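Local atomic coordinates of hydrolase (Rhizobium meliloti, PDB entry 5HOE), a protein that acts as a carbohydrate acetylesterase of the SGNH/GDSL hydrolase family, probably cleaving acetyl ester bonds. Residues A[54-57]-A[58-62]; A[65-68]-A[69-72]; A[89-92]-A[93-97]; A[125-128]-A[129-133]. All coordinates share one frame; numbering follows the deposited sequence.

Read from the N terminus, the four contacts lie in series along the chain, and none nests within or crosses another. Interaction 1 closes the tight turn that takes helix 48-56 into strand 60-66, an outermost strand of the parallel sheet within this chain. Interaction 2 follows at the far end of that strand, where the chain turns into the loop beside the phosphate. Interaction 3 ends helix 84-95 and meets interaction 2 through Glu65 OE2 and His95 NE2, 3.0 Å apart. Interaction 4 holds the last turns of helix 118-133, where Gln131 and Val132 meet interaction 3, so helices 84-95 and 118-133 pack on each other, and the loop at Thr72 rests on the second.

Interaction 1. Residues A[54-57]-A[58-62]; sequences ARLG and DGYHI
Leu56 sets its two methyls over one face of the Tyr60 ring, the side chains crossing at about a right angle. Its CD2 forms a CH-pi contact, 4.1 Å from the ring centroid and only 10° off the normal, so the methyl sits almost squarely above the centre. The other branch, CD1, rests above the CD2 side of the ring, and Leu56 CB meets Tyr60 CD1 at 3.7 Å. With CG anti to its own carbonyl carbon (chi1 -73°), Tyr60 turns the ring across the end of helix 48-56. Leu56 CD1 is shared, since it also reaches Ile62 CD1 at 4.2 Å.

The backbone that brings these groups together is a type I beta turn from Gly57 to Tyr60, part of the alpha-to-beta connection of the SGNH fold. Gly57 leaves the helix with positive phi, a conformation in which a CB would be jammed against the preceding carbonyl. Tyr60 N closes the turn on Gly57 O at 3.2 Å, arriving from above the carbonyl plane. A water spans the opening, donating to Leu56 O and accepting from Gly59 N, and it lies in the plane of the Tyr60 ring, at its edge. Val226 of helix 212-229 and Val19 of strand 17-23 also touch the tyrosine.

With an alanine at Tyr60, Leu56 CD2 would probably lose the ring face it covers, and a gap would be likely to open beside the helix end. Chemically, dispersion between leucine and ring joins helix to strand, while the water satisfies a helix-end carbonyl at the surface.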
ATOM      1  N   ALA A  54      -0.804 -44.010  -9.770  1.00 23.06           N
ATOM      2  CA  ALA A  54      -0.734 -45.383 -10.248  1.00 25.63           C
ATOM      3  C   ALA A  54      -1.432 -46.338  -9.281  1.00 27.18           C
ATOM      4  O   ALA A  54      -2.183 -47.228  -9.702  1.00 28.14           O
ATOM      5  CB  ALA A  54       0.728 -45.785 -10.433  1.00 26.67           C
ATOM      6  N   ARG A  55      -1.197 -46.171  -7.979  1.00 27.41           N
ATOM      7  CA  ARG A  55      -1.838 -47.043  -6.995  1.00 29.70           C
ATOM      8  C   ARG A  55      -3.345 -46.798  -6.934  1.00 28.10           C
ATOM      9  O   ARG A  55      -4.131 -47.743  -6.786  1.00 28.49           O
ATOM     10  CB  ARG A  55      -1.191 -46.817  -5.623  1.00 33.53           C
ATOM     11  CG  ARG A  55      -1.720 -47.686  -4.492  1.00 35.43           C
ATOM     12  CD  ARG A  55      -1.054 -49.068  -4.464  1.00 38.75           C
ATOM     13  NE  ARG A  55      -0.576 -49.398  -3.118  1.00 42.01           N
ATOM     14  CZ  ARG A  55       0.563 -50.025  -2.847  1.00 44.15           C
ATOM     15  NH1 ARG A  55       1.379 -50.399  -3.821  1.00 44.63           N
ATOM     16  NH2 ARG A  55       0.894 -50.270  -1.590  1.00 46.92           N
ATOM     17  N   LEU A  56      -3.770 -45.539  -7.069  1.00 26.18           N
ATOM     18  CA  LEU A  56      -5.192 -45.213  -6.967  1.00 25.40           C
ATOM     19  C   LEU A  56      -6.002 -45.755  -8.143  1.00 27.75           C
ATOM     20  O   LEU A  56      -7.142 -46.196  -7.956  1.00 26.88           O
ATOM     21  CB  LEU A  56      -5.370 -43.699  -6.834  1.00 23.71           C
ATOM     22  CG  LEU A  56      -4.981 -43.108  -5.480  1.00 22.10           C
ATOM     23  CD1 LEU A  56      -5.031 -41.590  -5.535  1.00 21.31           C
ATOM     24  CD2 LEU A  56      -5.915 -43.622  -4.382  1.00 22.43           C
ATOM     25  N   GLY A  57      -5.452 -45.720  -9.357  1.00 29.43           N
ATOM     26  CA  GLY A  57      -6.143 -46.235 -10.529  1.00 29.21           C
ATOM     27  C   GLY A  57      -6.863 -45.143 -11.306  1.00 30.55           C
ATOM     28  O   GLY A  57      -6.886 -43.969 -10.933  1.00 30.09           O
ATOM     29  N   ASP A  58      -7.470 -45.545 -12.423  1.00 34.86           N
ATOM     30  CA  ASP A  58      -8.066 -44.557 -13.320  1.00 37.77           C
ATOM     31  C   ASP A  58      -9.437 -44.061 -12.861  1.00 36.17           C
ATOM     32  O   ASP A  58     -10.080 -43.297 -13.591  1.00 38.04           O
ATOM     33  CB  ASP A  58      -8.109 -45.074 -14.759  1.00 42.47           C
ATOM     34  CG  ASP A  58      -8.904 -46.340 -14.896  1.00 47.11           C
ATOM     35  OD1 ASP A  58      -9.936 -46.471 -14.204  1.00 48.42           O
ATOM     36  OD2 ASP A  58      -8.495 -47.207 -15.696  1.00 49.40           O
ATOM     37  N   GLY A  59      -9.889 -44.446 -11.674  1.00 32.99           N
ATOM     38  CA  GLY A  59     -10.987 -43.739 -11.048  1.00 31.52           C
ATOM     39  C   GLY A  59     -10.610 -42.417 -10.416  1.00 30.10           C
ATOM     40  O   GLY A  59     -11.464 -41.751  -9.821  1.00 29.32           O
ATOM     41  N   TYR A  60      -9.340 -42.023 -10.514  1.00 27.88           N
ATOM     42  CA  TYR A  60      -8.844 -40.810  -9.873  1.00 24.90           C
ATOM     43  C   TYR A  60      -8.125 -39.948 -10.892  1.00 25.01           C
ATOM     44  O   TYR A  60      -7.389 -40.458 -11.740  1.00 27.70           O
ATOM     45  CB  TYR A  60      -7.886 -41.149  -8.735  1.00 24.34           C
ATOM     46  CG  TYR A  60      -8.577 -41.720  -7.517  1.00 23.21           C
ATOM     47  CD1 TYR A  60      -8.923 -43.064  -7.462  1.00 23.81           C
ATOM     48  CD2 TYR A  60      -8.873 -40.923  -6.421  1.00 24.74           C
ATOM     49  CE1 TYR A  60      -9.549 -43.596  -6.359  1.00 25.31           C
ATOM     50  CE2 TYR A  60      -9.500 -41.441  -5.310  1.00 25.55           C
ATOM     51  CZ  TYR A  60      -9.836 -42.782  -5.282  1.00 27.15           C
ATOM     52  OH  TYR A  60     -10.466 -43.326  -4.184  1.00 30.96           O
ATOM     53  N   HIS A  61      -8.350 -38.640 -10.800  1.00 22.86           N
ATOM     54  CA  HIS A  61      -7.676 -37.645 -11.617  1.00 21.70           C
ATOM     55  C   HIS A  61      -6.814 -36.789 -10.697  1.00 17.90           C
ATOM     56  O   HIS A  61      -7.333 -36.097  -9.814  1.00 18.04           O
ATOM     57  CB  HIS A  61      -8.706 -36.800 -12.365  1.00 25.37           C
ATOM     58  CG  HIS A  61      -8.133 -35.592 -13.033  1.00 30.03           C
ATOM     59  ND1 HIS A  61      -8.605 -34.318 -12.794  1.00 32.22           N
ATOM     60  CD2 HIS A  61      -7.121 -35.458 -13.925  1.00 32.95           C
ATOM     61  CE1 HIS A  61      -7.917 -33.453 -13.519  1.00 34.23           C
ATOM     62  NE2 HIS A  61      -7.008 -34.117 -14.210  1.00 35.16           N
ATOM     63  N   ILE A  62      -5.506 -36.852 -10.896  1.00 19.82           N
ATOM     64  CA  ILE A  62      -4.534 -36.172 -10.046  1.00 19.32           C
ATOM     65  C   ILE A  62      -4.126 -34.876 -10.724  1.00 18.54           C
ATOM     66  O   ILE A  62      -3.757 -34.872 -11.906  1.00 20.40           O
ATOM     67  CB  ILE A  62      -3.313 -37.067  -9.762  1.00 23.20           C
ATOM     68  CG1 ILE A  62      -3.564 -37.947  -8.537  1.00 26.57           C
ATOM     69  CG2 ILE A  62      -2.050 -36.243  -9.471  1.00 26.38           C
ATOM     70  CD1 ILE A  62      -4.657 -38.919  -8.697  1.00 26.31           C
TER
HETATM   71  O   HOH W   1      -9.400 -46.253  -9.593  1.00 31.37           O

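Interaction 2. Residues A[65-68]-A[69-72]; sequences EGLS and ARTT. With PO4 (phosphate ion), chain E.
Leu67 CB sits over the centre of one face of the Arg70 guanidinium, 3.5 Å from its plane, apolar carbon against charge. The packing is tight here: Leu67 CB comes to 3.6 Å from Arg70 CZ, and Leu67 CD2 lies 3.8 Å from Arg70 NH2. The arginine chain bends at chi3 (-88°), which folds the guanidinium back across the leucine. The same two residues are the ends of a type II beta turn, closed by Arg70 N on Leu67 O (3.2 Å).

The edge of the guanidinium is polar by contrast. NH1 is hydrogen-bonded to Gly23 O and lies 2.9 Å from Glu65 O. NH2 meets a water that also donates to Glu65 OE1, an oxygen bonded to Tyr87 too. On the more open side, Ala69 N donates to the phosphate O1 at 2.9 Å. Ser25 N and Asn108 ND2 also donate to the ion, which with Ala69 N is consistent with the oxyanion hole of SGNH hydrolases; His209 NE2 is bonded to it as well. The ion probably came from the crystallisation liquor.

With a leucine in place of Arg70, Gly23 O and the water on Glu65 would probably lose their donor. The buried charge is likely to be offset partly by Glu65 through water, though the nearby Glu65 OE2 of the second subunit may reduce that carboxylate's charge; the turn itself presents Ala69 N to the anion.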
ATOM      1  N   GLU A  65       0.142 -29.345  -8.366  1.00 15.07           N
ATOM      2  CA  GLU A  65       0.503 -27.939  -8.129  1.00 14.03           C
ATOM      3  C   GLU A  65       1.676 -27.876  -7.141  1.00 14.45           C
ATOM      4  O   GLU A  65       1.519 -27.458  -5.985  1.00 14.76           O
ATOM      5  CB  GLU A  65      -0.703 -27.130  -7.633  1.00 14.85           C
ATOM      6  CG  GLU A  65      -1.828 -26.968  -8.659  1.00 16.20           C
ATOM      7  CD  GLU A  65      -1.516 -26.074  -9.837  1.00 18.07           C
ATOM      8  OE1 GLU A  65      -0.426 -25.485  -9.909  1.00 19.77           O
ATOM      9  OE2 GLU A  65      -2.417 -25.948 -10.706  1.00 20.13           O
ATOM     10  N   GLY A  66       2.857 -28.267  -7.615  1.00 15.81           N
ATOM     11  CA  GLY A  66       4.076 -28.212  -6.831  1.00 14.40           C
ATOM     12  C   GLY A  66       4.974 -27.093  -7.340  1.00 14.58           C
ATOM     13  O   GLY A  66       5.206 -26.967  -8.539  1.00 15.36           O
ATOM     14  N   LEU A  67       5.499 -26.314  -6.410  1.00 14.48           N
ATOM     15  CA  LEU A  67       6.357 -25.186  -6.747  1.00 14.30           C
ATOM     16  C   LEU A  67       7.567 -25.177  -5.829  1.00 15.05           C
ATOM     17  O   LEU A  67       7.429 -25.055  -4.607  1.00 14.37           O
ATOM     18  CB  LEU A  67       5.583 -23.870  -6.644  1.00 14.23           C
ATOM     19  CG  LEU A  67       6.395 -22.599  -6.861  1.00 13.58           C
ATOM     20  CD1 LEU A  67       6.942 -22.547  -8.287  1.00 15.54           C
ATOM     21  CD2 LEU A  67       5.517 -21.377  -6.571  1.00 15.27           C
ATOM     22  N   SER A  68       8.755 -25.323  -6.411  1.00 14.78           N
ATOM     23  CA  SER A  68       9.972 -25.273  -5.611  1.00 13.74           C
ATOM     24  C   SER A  68      10.032 -23.985  -4.800  1.00 14.84           C
ATOM     25  O   SER A  68       9.657 -22.913  -5.280  1.00 15.31           O
ATOM     26  CB  SER A  68      11.183 -25.363  -6.535  1.00 16.93           C
ATOM     27  OG  SER A  68      11.201 -26.631  -7.175  1.00 18.89           O
ATOM     28  N   ALA A  69      10.504 -24.105  -3.558  1.00 13.73           N
ATOM     29  CA  ALA A  69      10.700 -23.002  -2.608  1.00 14.62           C
ATOM     30  C   ALA A  69       9.405 -22.427  -2.030  1.00 14.30           C
ATOM     31  O   ALA A  69       9.454 -21.453  -1.239  1.00 14.29           O
ATOM     32  CB  ALA A  69      11.599 -21.888  -3.160  1.00 15.35           C
ATOM     33  N   ARG A  70       8.257 -23.023  -2.333  1.00 12.46           N
ATOM     34  CA  ARG A  70       6.978 -22.521  -1.826  1.00 11.47           C
ATOM     35  C   ARG A  70       6.857 -22.676  -0.318  1.00 11.33           C
ATOM     36  O   ARG A  70       7.215 -23.717   0.258  1.00 12.63           O
ATOM     37  CB  ARG A  70       5.811 -23.257  -2.502  1.00 14.22           C
ATOM     38  CG  ARG A  70       4.426 -22.856  -1.983  1.00 14.82           C
ATOM     39  CD  ARG A  70       3.349 -23.585  -2.725  1.00 12.78           C
ATOM     40  NE  ARG A  70       2.932 -22.884  -3.920  1.00 14.10           N
ATOM     41  CZ  ARG A  70       2.440 -23.464  -5.014  1.00 12.68           C
ATOM     42  NH1 ARG A  70       2.369 -24.786  -5.157  1.00 13.43           N
ATOM     43  NH2 ARG A  70       2.019 -22.700  -5.994  1.00 13.25           N
ATOM     44  N   THR A  71       6.335 -21.624   0.319  1.00 11.88           N
ATOM     45  CA  THR A  71       6.035 -21.584   1.751  1.00 11.41           C
ATOM     46  C   THR A  71       4.524 -21.750   1.989  1.00 11.93           C
ATOM     47  O   THR A  71       3.703 -21.605   1.079  1.00 13.36           O
ATOM     48  CB  THR A  71       6.445 -20.236   2.334  1.00 12.23           C
ATOM     49  OG1 THR A  71       5.569 -19.202   1.835  1.00 14.34           O
ATOM     50  CG2 THR A  71       7.900 -19.908   2.025  1.00 14.80           C
ATOM     51  N   THR A  72       4.140 -21.951   3.252  1.00 13.19           N
ATOM     52  CA  THR A  72       2.705 -21.974   3.559  1.00 13.03           C
ATOM     53  C   THR A  72       2.057 -20.599   3.299  1.00 14.57           C
ATOM     54  O   THR A  72       1.068 -20.479   2.550  1.00 14.36           O
ATOM     55  CB  THR A  72       2.436 -22.414   5.013  1.00 13.92           C
ATOM     56  OG1 THR A  72       2.956 -21.457   5.943  1.00 15.22           O
ATOM     57  CG2 THR A  72       2.976 -23.803   5.315  1.00 14.78           C
TER
HETATM   58  P   PO4 E 301      12.609 -26.577  -1.764  1.00 30.84           P
HETATM   59  O1  PO4 E 301      11.126 -26.448  -1.967  1.00 20.59           O
HETATM   60  O2  PO4 E 301      12.873 -27.395  -0.528  1.00 63.45           O
HETATM   61  O3  PO4 E 301      13.420 -27.078  -2.933  1.00 23.18           O
HETATM   62  O4  PO4 E 301      13.244 -25.230  -1.639  1.00 26.60           O
HETATM   63  O   HOH W   2       1.561 -24.622  -8.033  1.00 15.11           O

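Interaction 3. Residues A[89-92]-A[93-97]; sequences PMAL and ASHLP
From Pro89 to Leu92 the carbonyls receive the amides of the following turn, first in regular alpha-helical spacing, as with Ala93 N on Pro89 O at 3.2 Å, and then in a tightened final turn. This is the C-terminal end of helix 84-95 in the alpha/beta SGNH fold. There His95 N bonds to Leu92 O, three residues back, at 3.1 Å and 148°, and makes a weak bond to Ala91 O. Leu96 N also reaches Leu92 O, again weakly, and the chain leaves helical geometry at that residue before a cis peptide to Pro97.

Among the side chains, Ser94 turns its hydroxyl back on the helix. Its OG lies anti to the carbonyl carbon (chi1 -60°), which carries it to Met90 O at 2.8 Å. Ser94 N grips the same oxygen at 3.0 Å, and the two donors come from opposite faces of the carbonyl plane, so the hydroxyl is paired within its own helix and the acceptor is doubly held. The imidazole of His95 has Ser94 CB over the centre of one face, while its CD2 comes to 3.0 Å from Ala91 O. NE2 is hydrogen-bonded to Glu65 OE2 at the end of strand 60-66.

The turn is also an interface element. Ala93 and Ser94 pack on Leu67 of the second subunit, and Met90 packs on Tyr87 of that subunit. On the side within the chain, Leu92 touches Val132 of helix 118-133. Past the last full turn, Leu96 folds its CG to 3.4 Å from Leu92 O.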
ATOM      1  N   PRO A  89      -6.215 -20.109  -3.338  1.00 13.65           N
ATOM      2  CA  PRO A  89      -7.619 -19.840  -3.718  1.00 14.04           C
ATOM      3  C   PRO A  89      -7.860 -19.838  -5.216  1.00 12.21           C
ATOM      4  O   PRO A  89      -8.830 -20.450  -5.682  1.00 15.12           O
ATOM      5  CB  PRO A  89      -7.922 -18.490  -3.048  1.00 13.07           C
ATOM      6  CG  PRO A  89      -6.993 -18.482  -1.851  1.00 14.04           C
ATOM      7  CD  PRO A  89      -5.714 -19.118  -2.370  1.00 13.78           C
ATOM      8  N   MET A  90      -6.961 -19.226  -5.988  1.00 14.71           N
ATOM      9  CA  MET A  90      -7.049 -19.268  -7.451  1.00 15.53           C
ATOM     10  C   MET A  90      -6.949 -20.703  -7.988  1.00 14.24           C
ATOM     11  O   MET A  90      -7.676 -21.093  -8.918  1.00 16.19           O
ATOM     12  CB  MET A  90      -5.924 -18.395  -8.047  1.00 17.24           C
ATOM     13  CG  MET A  90      -6.101 -16.888  -7.869  1.00 23.23           C
ATOM     14  SD  MET A  90      -4.800 -15.875  -8.642  1.00 29.85           S
ATOM     15  CE  MET A  90      -3.731 -15.434  -7.274  1.00 29.85           C
ATOM     16  N   ALA A  91      -6.054 -21.511  -7.425  1.00 14.07           N
ATOM     17  CA  ALA A  91      -5.902 -22.872  -7.924  1.00 14.71           C
ATOM     18  C   ALA A  91      -7.134 -23.709  -7.622  1.00 16.22           C
ATOM     19  O   ALA A  91      -7.571 -24.510  -8.460  1.00 16.07           O
ATOM     20  CB  ALA A  91      -4.667 -23.518  -7.303  1.00 15.71           C
ATOM     21  N   LEU A  92      -7.706 -23.542  -6.430  1.00 14.78           N
ATOM     22  CA  LEU A  92      -8.915 -24.287  -6.096  1.00 15.10           C
ATOM     23  C   LEU A  92     -10.025 -23.994  -7.090  1.00 15.25           C
ATOM     24  O   LEU A  92     -10.672 -24.913  -7.612  1.00 16.66           O
ATOM     25  CB  LEU A  92      -9.362 -23.944  -4.675  1.00 15.98           C
ATOM     26  CG  LEU A  92      -8.415 -24.420  -3.551  1.00 15.96           C
ATOM     27  CD1 LEU A  92      -8.721 -23.763  -2.203  1.00 15.45           C
ATOM     28  CD2 LEU A  92      -8.417 -25.943  -3.417  1.00 17.13           C
ATOM     29  N   ALA A  93     -10.251 -22.708  -7.376  1.00 14.68           N
ATOM     30  CA  ALA A  93     -11.353 -22.315  -8.245  1.00 16.36           C
ATOM     31  C   ALA A  93     -11.113 -22.789  -9.665  1.00 17.40           C
ATOM     32  O   ALA A  93     -12.069 -23.086 -10.392  1.00 18.46           O
ATOM     33  CB  ALA A  93     -11.549 -20.796  -8.183  1.00 18.44           C
ATOM     34  N   SER A  94      -9.847 -22.888 -10.061  1.00 15.63           N
ATOM     35  CA  SER A  94      -9.485 -23.368 -11.384  1.00 14.55           C
ATOM     36  C   SER A  94      -9.703 -24.866 -11.542  1.00 15.79           C
ATOM     37  O   SER A  94      -9.806 -25.348 -12.676  1.00 16.31           O
ATOM     38  CB  SER A  94      -8.015 -23.079 -11.667  1.00 14.01           C
ATOM     39  OG  SER A  94      -7.701 -21.712 -11.622  1.00 15.92           O
ATOM     40  N   HIS A  95      -9.710 -25.622 -10.449  1.00 14.96           N
ATOM     41  CA  HIS A  95      -9.720 -27.078 -10.538  1.00 15.89           C
ATOM     42  C   HIS A  95     -10.970 -27.741  -9.990  1.00 17.35           C
ATOM     43  O   HIS A  95     -11.058 -28.965 -10.051  1.00 17.40           O
ATOM     44  CB  HIS A  95      -8.449 -27.654  -9.905  1.00 17.41           C
ATOM     45  CG  HIS A  95      -7.216 -27.240 -10.635  1.00 19.80           C
ATOM     46  ND1 HIS A  95      -7.025 -27.504 -11.974  1.00 23.41           N
ATOM     47  CD2 HIS A  95      -6.142 -26.523 -10.235  1.00 22.57           C
ATOM     48  CE1 HIS A  95      -5.875 -26.980 -12.361  1.00 24.96           C
ATOM     49  NE2 HIS A  95      -5.322 -26.379 -11.323  1.00 25.70           N
ATOM     50  N   LEU A  96     -11.970 -26.979  -9.549  1.00 16.62           N
ATOM     51  CA  LEU A  96     -13.236 -27.592  -9.137  1.00 17.41           C
ATOM     52  C   LEU A  96     -13.849 -28.293 -10.347  1.00 18.17           C
ATOM     53  O   LEU A  96     -13.663 -27.857 -11.479  1.00 17.26           O
ATOM     54  CB  LEU A  96     -14.192 -26.555  -8.560  1.00 20.08           C
ATOM     55  CG  LEU A  96     -13.860 -25.957  -7.188  1.00 21.19           C
ATOM     56  CD1 LEU A  96     -14.980 -25.041  -6.726  1.00 23.13           C
ATOM     57  CD2 LEU A  96     -13.611 -27.020  -6.124  1.00 23.19           C
ATOM     58  N   PRO A  97     -14.570 -29.401 -10.124  1.00 18.90           N
ATOM     59  CA  PRO A  97     -14.879 -30.033  -8.838  1.00 19.50           C
ATOM     60  C   PRO A  97     -13.700 -30.828  -8.274  1.00 18.90           C
ATOM     61  O   PRO A  97     -12.992 -31.496  -9.041  1.00 20.51           O
ATOM     62  CB  PRO A  97     -16.033 -30.974  -9.211  1.00 19.28           C
ATOM     63  CG  PRO A  97     -15.715 -31.392 -10.591  1.00 20.12           C
ATOM     64  CD  PRO A  97     -15.221 -30.114 -11.240  1.00 19.19           C
TER

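Interaction 4. Residues A[125-128]-A[129-133]; sequences MGKL and VGQVL
Met125 O receives Val129 N at 2.9 Å and begins a run of four backbone hydrogen bonds of alpha-helical spacing. Gly130 N follows on Gly126 O at 3.0 Å and 166°, then Gln131 N on Lys127 O, and finally Val132 N on Leu128 O at 3.1 Å.

The apolar pair across the turn is Met125 CG and Val129 CG2, 4.3 Å apart. Two methyls also lie against backbone carbonyls: Val129 CG1 lies anti to the backbone N (chi1 175°), which leaves Val129 CG2 to face Met125 O at 3.3 Å, and Val132 CG2 takes a comparable place beside Leu128 O. The stretch is the C-terminal part of helix 118-133, which covers the parallel sheet of the SGNH alpha/beta fold: Met125, Val129 and Val132 face strand 147-152, touching Val148 and Val150, while Met189 of helix 171-189 packs on Val129.

Polar side chains occupy the side toward helix 84-95. Lys127, fully extended, passes its CE 4.1 Å from Gln131 NE2, and both nitrogens end at Ser85, Lys127 NZ at its hydroxyl and Gln131 NE2 at its carbonyl. That bond fixes the amide with OE1 turned the other way, onto Leu128 CD2 at 3.5 Å. Buried there, Gln131 OE1 has no hydrogen-bonding partner, a cost set against the bond made by the NE2 of the same amide.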
ATOM      1  N   MET A 125      -0.078 -23.523   7.652  1.00 14.58           N
ATOM      2  CA  MET A 125      -0.835 -24.662   7.146  1.00 13.93           C
ATOM      3  C   MET A 125      -2.320 -24.505   7.457  1.00 14.26           C
ATOM      4  O   MET A 125      -3.176 -24.800   6.608  1.00 15.48           O
ATOM      5  CB  MET A 125      -0.284 -25.966   7.729  1.00 13.48           C
ATOM      6  CG  MET A 125      -1.048 -27.204   7.305  1.00 15.75           C
ATOM      7  SD  MET A 125      -1.013 -27.550   5.496  1.00 15.96           S
ATOM      8  CE  MET A 125       0.649 -28.183   5.255  1.00 18.93           C
ATOM      9  N   GLY A 126      -2.648 -24.014   8.655  1.00 13.45           N
ATOM     10  CA  GLY A 126      -4.045 -23.818   8.999  1.00 14.74           C
ATOM     11  C   GLY A 126      -4.728 -22.827   8.082  1.00 15.19           C
ATOM     12  O   GLY A 126      -5.901 -22.996   7.742  1.00 16.25           O
ATOM     13  N   LYS A 127      -4.006 -21.773   7.676  1.00 14.90           N
ATOM     14  CA  LYS A 127      -4.550 -20.828   6.706  1.00 13.26           C
ATOM     15  C   LYS A 127      -4.926 -21.544   5.414  1.00 13.88           C
ATOM     16  O   LYS A 127      -5.999 -21.296   4.843  1.00 13.69           O
ATOM     17  CB  LYS A 127      -3.527 -19.716   6.426  1.00 13.83           C
ATOM     18  CG  LYS A 127      -4.032 -18.642   5.504  1.00 13.80           C
ATOM     19  CD  LYS A 127      -2.989 -17.592   5.241  1.00 13.91           C
ATOM     20  CE  LYS A 127      -3.549 -16.479   4.370  1.00 15.87           C
ATOM     21  NZ  LYS A 127      -2.510 -15.465   3.987  1.00 17.98           N
ATOM     22  N   LEU A 128      -4.052 -22.436   4.935  1.00 14.21           N
ATOM     23  CA  LEU A 128      -4.335 -23.153   3.698  1.00 13.41           C
ATOM     24  C   LEU A 128      -5.522 -24.094   3.869  1.00 14.32           C
ATOM     25  O   LEU A 128      -6.378 -24.182   2.989  1.00 14.93           O
ATOM     26  CB  LEU A 128      -3.091 -23.922   3.231  1.00 14.53           C
ATOM     27  CG  LEU A 128      -1.825 -23.109   2.980  1.00 13.58           C
ATOM     28  CD1 LEU A 128      -0.642 -24.022   2.667  1.00 14.68           C
ATOM     29  CD2 LEU A 128      -2.093 -22.104   1.869  1.00 14.07           C
ATOM     30  N   VAL A 129      -5.601 -24.786   5.003  1.00 13.65           N
ATOM     31  CA  VAL A 129      -6.726 -25.678   5.246  1.00 14.45           C
ATOM     32  C   VAL A 129      -8.034 -24.895   5.200  1.00 14.82           C
ATOM     33  O   VAL A 129      -9.021 -25.323   4.583  1.00 15.96           O
ATOM     34  CB  VAL A 129      -6.545 -26.423   6.582  1.00 16.00           C
ATOM     35  CG1 VAL A 129      -7.790 -27.282   6.919  1.00 15.97           C
ATOM     36  CG2 VAL A 129      -5.326 -27.314   6.553  1.00 16.13           C
ATOM     37  N   GLY A 130      -8.052 -23.727   5.844  1.00 15.28           N
ATOM     38  CA  GLY A 130      -9.230 -22.877   5.820  1.00 14.20           C
ATOM     39  C   GLY A 130      -9.615 -22.426   4.421  1.00 14.52           C
ATOM     40  O   GLY A 130     -10.799 -22.295   4.114  1.00 17.59           O
ATOM     41  N   GLN A 131      -8.626 -22.148   3.562  1.00 14.14           N
ATOM     42  CA  GLN A 131      -8.928 -21.753   2.189  1.00 14.26           C
ATOM     43  C   GLN A 131      -9.626 -22.881   1.439  1.00 15.19           C
ATOM     44  O   GLN A 131     -10.504 -22.628   0.613  1.00 16.25           O
ATOM     45  CB  GLN A 131      -7.646 -21.341   1.454  1.00 14.40           C
ATOM     46  CG  GLN A 131      -7.109 -20.002   1.895  1.00 13.53           C
ATOM     47  CD  GLN A 131      -5.778 -19.649   1.309  1.00 13.94           C
ATOM     48  OE1 GLN A 131      -5.019 -20.518   0.889  1.00 15.35           O
ATOM     49  NE2 GLN A 131      -5.474 -18.355   1.288  1.00 14.50           N
ATOM     50  N   VAL A 132      -9.251 -24.129   1.707  1.00 15.01           N
ATOM     51  CA  VAL A 132      -9.963 -25.242   1.083  1.00 16.16           C
ATOM     52  C   VAL A 132     -11.370 -25.367   1.653  1.00 17.14           C
ATOM     53  O   VAL A 132     -12.351 -25.517   0.915  1.00 18.30           O
ATOM     54  CB  VAL A 132      -9.178 -26.559   1.226  1.00 15.60           C
ATOM     55  CG1 VAL A 132      -9.924 -27.662   0.538  1.00 16.70           C
ATOM     56  CG2 VAL A 132      -7.783 -26.422   0.660  1.00 15.07           C
ATOM     57  N   LEU A 133     -11.492 -25.323   2.975  1.00 17.30           N
ATOM     58  CA  LEU A 133     -12.790 -25.557   3.594  1.00 18.17           C
ATOM     59  C   LEU A 133     -13.814 -24.486   3.244  1.00 19.36           C
ATOM     60  O   LEU A 133     -15.023 -24.757   3.323  1.00 19.78           O
ATOM     61  CB  LEU A 133     -12.631 -25.646   5.105  1.00 19.80           C
ATOM     62  CG  LEU A 133     -11.781 -26.827   5.581  1.00 21.50           C
ATOM     63  CD1 LEU A 133     -11.642 -26.797   7.091  1.00 21.67           C
ATOM     64  CD2 LEU A 133     -12.377 -28.157   5.129  1.00 21.95           C
TER